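Local coordinates for Exo beta-1,2-glucooligosaccharide sophorohydrolase (non-reducing end) (Parabacteroides distasonis ATCC 8503, PDB 5Z06), which hydrolyses linear beta-1,2-glucan and beta-1,2-glucooligosaccharides of four or more units, releasing sophorose from the non-reducing end, at residues Q286-V291 and V673-Y678. Sequence-based numbering, arbitrary orientation.
Sequences QLLDMV and VMIENY
Ile675 lies between Leu288 and Val291, one helical turn apart on the facing helix. Its CG2 methyl touches Leu288 CD2 at 3.8 Å and also faces Leu288 CB. Its CD1 packs against Val291 CG1, also at 3.8 Å, and comes within 4.1 Å of Leu288 CD2. Chi1 of Ile675 (-74°) sets CG1 anti to the carbonyl carbon, and the extended chi2 (171°) then brings CD1 to Val291. The side chains of Val291 and Ile675 meet at about a right angle, while Leu288 slants across Ile675. The second methyl of Leu288, CD1, sits near the ring plane of Tyr678, 4.4 Å from CE2 at the ring edge. This is a looser touch.

The segments run roughly antiparallel, at 145°, and their axes come within 10.3 Å at closest approach. Helix 284-297, the first after the beta-rich N-terminal part, here packs on helix 665-680 of the glucoamylase-like family region. Phe620 touches both Leu288 and Ile675. Just beyond the segments, the Asp289-Arg679 salt bridge and the Glu676-Gln292 hydrogen bond also tie the two helices. The apolar touch thus gives close fit without directional bonds, and these polar links supply directional hold.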
ATOM      1  N   GLN A 286      -3.754  12.592  20.523  1.00 27.98           N
ATOM      2  CA  GLN A 286      -4.070  13.228  19.249  1.00 26.80           C
ATOM      3  C   GLN A 286      -3.387  12.532  18.098  1.00 24.48           C
ATOM      4  O   GLN A 286      -3.988  12.353  17.017  1.00 24.53           O
ATOM      5  CB  GLN A 286      -3.721  14.724  19.292  1.00 27.82           C
ATOM      6  CG  GLN A 286      -4.681  15.525  20.174  1.00 28.03           C
ATOM      7  CD  GLN A 286      -4.235  16.966  20.391  1.00 28.07           C
ATOM      8  OE1 GLN A 286      -3.142  17.211  20.888  1.00 26.50           O
ATOM      9  NE2 GLN A 286      -5.093  17.924  20.030  1.00 27.23           N
ATOM     10  N   LEU A 287      -2.133  12.136  18.303  1.00 23.61           N
ATOM     11  CA  LEU A 287      -1.432  11.373  17.271  1.00 23.19           C
ATOM     12  C   LEU A 287      -2.115  10.044  16.956  1.00 23.00           C
ATOM     13  O   LEU A 287      -2.279   9.702  15.805  1.00 23.84           O
ATOM     14  CB  LEU A 287       0.011  11.139  17.644  1.00 22.78           C
ATOM     15  CG  LEU A 287       0.912  12.369  17.596  1.00 22.51           C
ATOM     16  CD1 LEU A 287       2.252  11.967  18.210  1.00 22.23           C
ATOM     17  CD2 LEU A 287       1.077  12.921  16.191  1.00 22.15           C
ATOM     18  N   LEU A 288      -2.526   9.318  17.988  1.00 23.72           N
ATOM     19  CA  LEU A 288      -3.290   8.100  17.794  1.00 24.51           C
ATOM     20  C   LEU A 288      -4.547   8.349  16.998  1.00 25.18           C
ATOM     21  O   LEU A 288      -4.815   7.611  16.070  1.00 25.67           O
ATOM     22  CB  LEU A 288      -3.639   7.449  19.133  1.00 24.53           C
ATOM     23  CG  LEU A 288      -2.435   6.901  19.894  1.00 25.66           C
ATOM     24  CD1 LEU A 288      -2.848   6.498  21.302  1.00 25.57           C
ATOM     25  CD2 LEU A 288      -1.767   5.760  19.130  1.00 26.51           C
ATOM     26  N   ASP A 289      -5.305   9.395  17.359  1.00 26.51           N
ATOM     27  CA  ASP A 289      -6.514   9.775  16.637  1.00 26.80           C
ATOM     28  C   ASP A 289      -6.252  10.013  15.180  1.00 24.77           C
ATOM     29  O   ASP A 289      -7.020   9.584  14.343  1.00 24.12           O
ATOM     30  CB  ASP A 289      -7.142  11.085  17.183  1.00 27.80           C
ATOM     31  CG  ASP A 289      -7.698  10.945  18.573  1.00 29.04           C
ATOM     32  OD1 ASP A 289      -7.927   9.828  19.038  1.00 31.63           O
ATOM     33  OD2 ASP A 289      -7.900  11.981  19.224  1.00 33.07           O
ATOM     34  N   MET A 290      -5.211  10.783  14.903  1.00 24.94           N
ATOM     35  CA  MET A 290      -4.855  11.159  13.545  1.00 25.85           C
ATOM     36  C   MET A 290      -4.446   9.923  12.748  1.00 26.12           C
ATOM     37  O   MET A 290      -4.888   9.741  11.625  1.00 27.44           O
ATOM     38  CB  MET A 290      -3.695  12.155  13.568  1.00 26.80           C
ATOM     39  CG  MET A 290      -3.108  12.496  12.215  1.00 26.87           C
ATOM     40  SD  MET A 290      -1.550  13.345  12.490  1.00 28.86           S
ATOM     41  CE  MET A 290      -0.389  11.984  12.662  1.00 27.39           C
ATOM     42  N   VAL A 291      -3.607   9.084  13.334  1.00 25.23           N
ATOM     43  CA  VAL A 291      -3.140   7.896  12.632  1.00 25.25           C
ATOM     44  C   VAL A 291      -4.314   6.963  12.341  1.00 25.21           C
ATOM     45  O   VAL A 291      -4.447   6.468  11.238  1.00 25.03           O
ATOM     46  CB  VAL A 291      -2.024   7.185  13.394  1.00 24.42           C
ATOM     47  CG1 VAL A 291      -1.658   5.857  12.723  1.00 24.66           C
ATOM     48  CG2 VAL A 291      -0.796   8.081  13.441  1.00 25.09           C
ATOM     49  N   VAL A 673      -7.159  -0.517  13.743  1.00 26.35           N
ATOM     50  CA  VAL A 673      -7.848  -1.503  14.539  1.00 24.80           C
ATOM     51  C   VAL A 673      -7.054  -1.846  15.774  1.00 24.72           C
ATOM     52  O   VAL A 673      -7.605  -1.892  16.865  1.00 23.64           O
ATOM     53  CB  VAL A 673      -8.097  -2.780  13.728  1.00 25.75           C
ATOM     54  CG1 VAL A 673      -8.552  -3.920  14.642  1.00 26.07           C
ATOM     55  CG2 VAL A 673      -9.140  -2.512  12.663  1.00 26.51           C
ATOM     56  N   MET A 674      -5.756  -2.100  15.599  1.00 24.14           N
ATOM     57  CA  MET A 674      -4.923  -2.482  16.743  1.00 24.11           C
ATOM     58  C   MET A 674      -4.631  -1.293  17.625  1.00 23.58           C
ATOM     59  O   MET A 674      -4.521  -1.437  18.833  1.00 25.30           O
ATOM     60  CB  MET A 674      -3.645  -3.168  16.279  1.00 23.66           C
ATOM     61  CG  MET A 674      -3.963  -4.476  15.586  1.00 25.11           C
ATOM     62  SD  MET A 674      -4.678  -5.643  16.753  1.00 26.11           S
ATOM     63  CE  MET A 674      -3.338  -6.806  16.908  1.00 25.75           C
ATOM     64  N   ILE A 675      -4.511  -0.107  17.047  1.00 23.86           N
ATOM     65  CA  ILE A 675      -4.488   1.088  17.904  1.00 24.97           C
ATOM     66  C   ILE A 675      -5.717   1.050  18.773  1.00 24.96           C
ATOM     67  O   ILE A 675      -5.595   1.175  19.989  1.00 27.40           O
ATOM     68  CB  ILE A 675      -4.355   2.409  17.135  1.00 24.01           C
ATOM     69  CG1 ILE A 675      -2.898   2.527  16.646  1.00 24.31           C
ATOM     70  CG2 ILE A 675      -4.699   3.598  18.037  1.00 24.23           C
ATOM     71  CD1 ILE A 675      -2.628   3.655  15.679  1.00 26.73           C
ATOM     72  N   GLU A 676      -6.867   0.810  18.153  1.00 23.98           N
ATOM     73  CA  GLU A 676      -8.120   0.823  18.881  1.00 24.94           C
ATOM     74  C   GLU A 676      -8.177  -0.237  19.951  1.00 24.64           C
ATOM     75  O   GLU A 676      -8.671   0.035  21.015  1.00 26.48           O
ATOM     76  CB  GLU A 676      -9.319   0.671  17.942  1.00 25.69           C
ATOM     77  CG  GLU A 676     -10.655   1.041  18.576  1.00 27.05           C
ATOM     78  CD  GLU A 676     -10.636   2.433  19.174  1.00 27.91           C
ATOM     79  OE1 GLU A 676     -10.168   3.372  18.500  1.00 28.14           O
ATOM     80  OE2 GLU A 676     -11.037   2.579  20.341  1.00 29.39           O
ATOM     81  N   ASN A 677      -7.670  -1.437  19.670  1.00 24.96           N
ATOM     82  CA  ASN A 677      -7.667  -2.505  20.652  1.00 24.85           C
ATOM     83  C   ASN A 677      -6.777  -2.149  21.812  1.00 25.81           C
ATOM     84  O   ASN A 677      -7.101  -2.468  22.945  1.00 26.57           O
ATOM     85  CB  ASN A 677      -7.242  -3.844  20.037  1.00 25.13           C
ATOM     86  CG  ASN A 677      -8.363  -4.509  19.267  1.00 24.80           C
ATOM     87  OD1 ASN A 677      -9.543  -4.334  19.577  1.00 24.57           O
ATOM     88  ND2 ASN A 677      -8.000  -5.299  18.276  1.00 24.44           N
ATOM     89  N   TYR A 678      -5.670  -1.478  21.538  1.00 25.67           N
ATOM     90  CA  TYR A 678      -4.822  -0.969  22.611  1.00 27.93           C
ATOM     91  C   TYR A 678      -5.559   0.064  23.446  1.00 27.28           C
ATOM     92  O   TYR A 678      -5.405   0.095  24.649  1.00 29.30           O
ATOM     93  CB  TYR A 678      -3.506  -0.365  22.067  1.00 28.96           C
ATOM     94  CG  TYR A 678      -2.830   0.573  23.024  1.00 29.66           C
ATOM     95  CD1 TYR A 678      -2.195   0.100  24.165  1.00 30.51           C
ATOM     96  CD2 TYR A 678      -2.840   1.926  22.795  1.00 32.53           C
ATOM     97  CE1 TYR A 678      -1.582   0.962  25.046  1.00 31.06           C
ATOM     98  CE2 TYR A 678      -2.238   2.803  23.665  1.00 34.21           C
ATOM     99  CZ  TYR A 678      -1.600   2.322  24.780  1.00 34.52           C
ATOM    100  OH  TYR A 678      -0.992   3.239  25.611  1.00 36.89           O
TER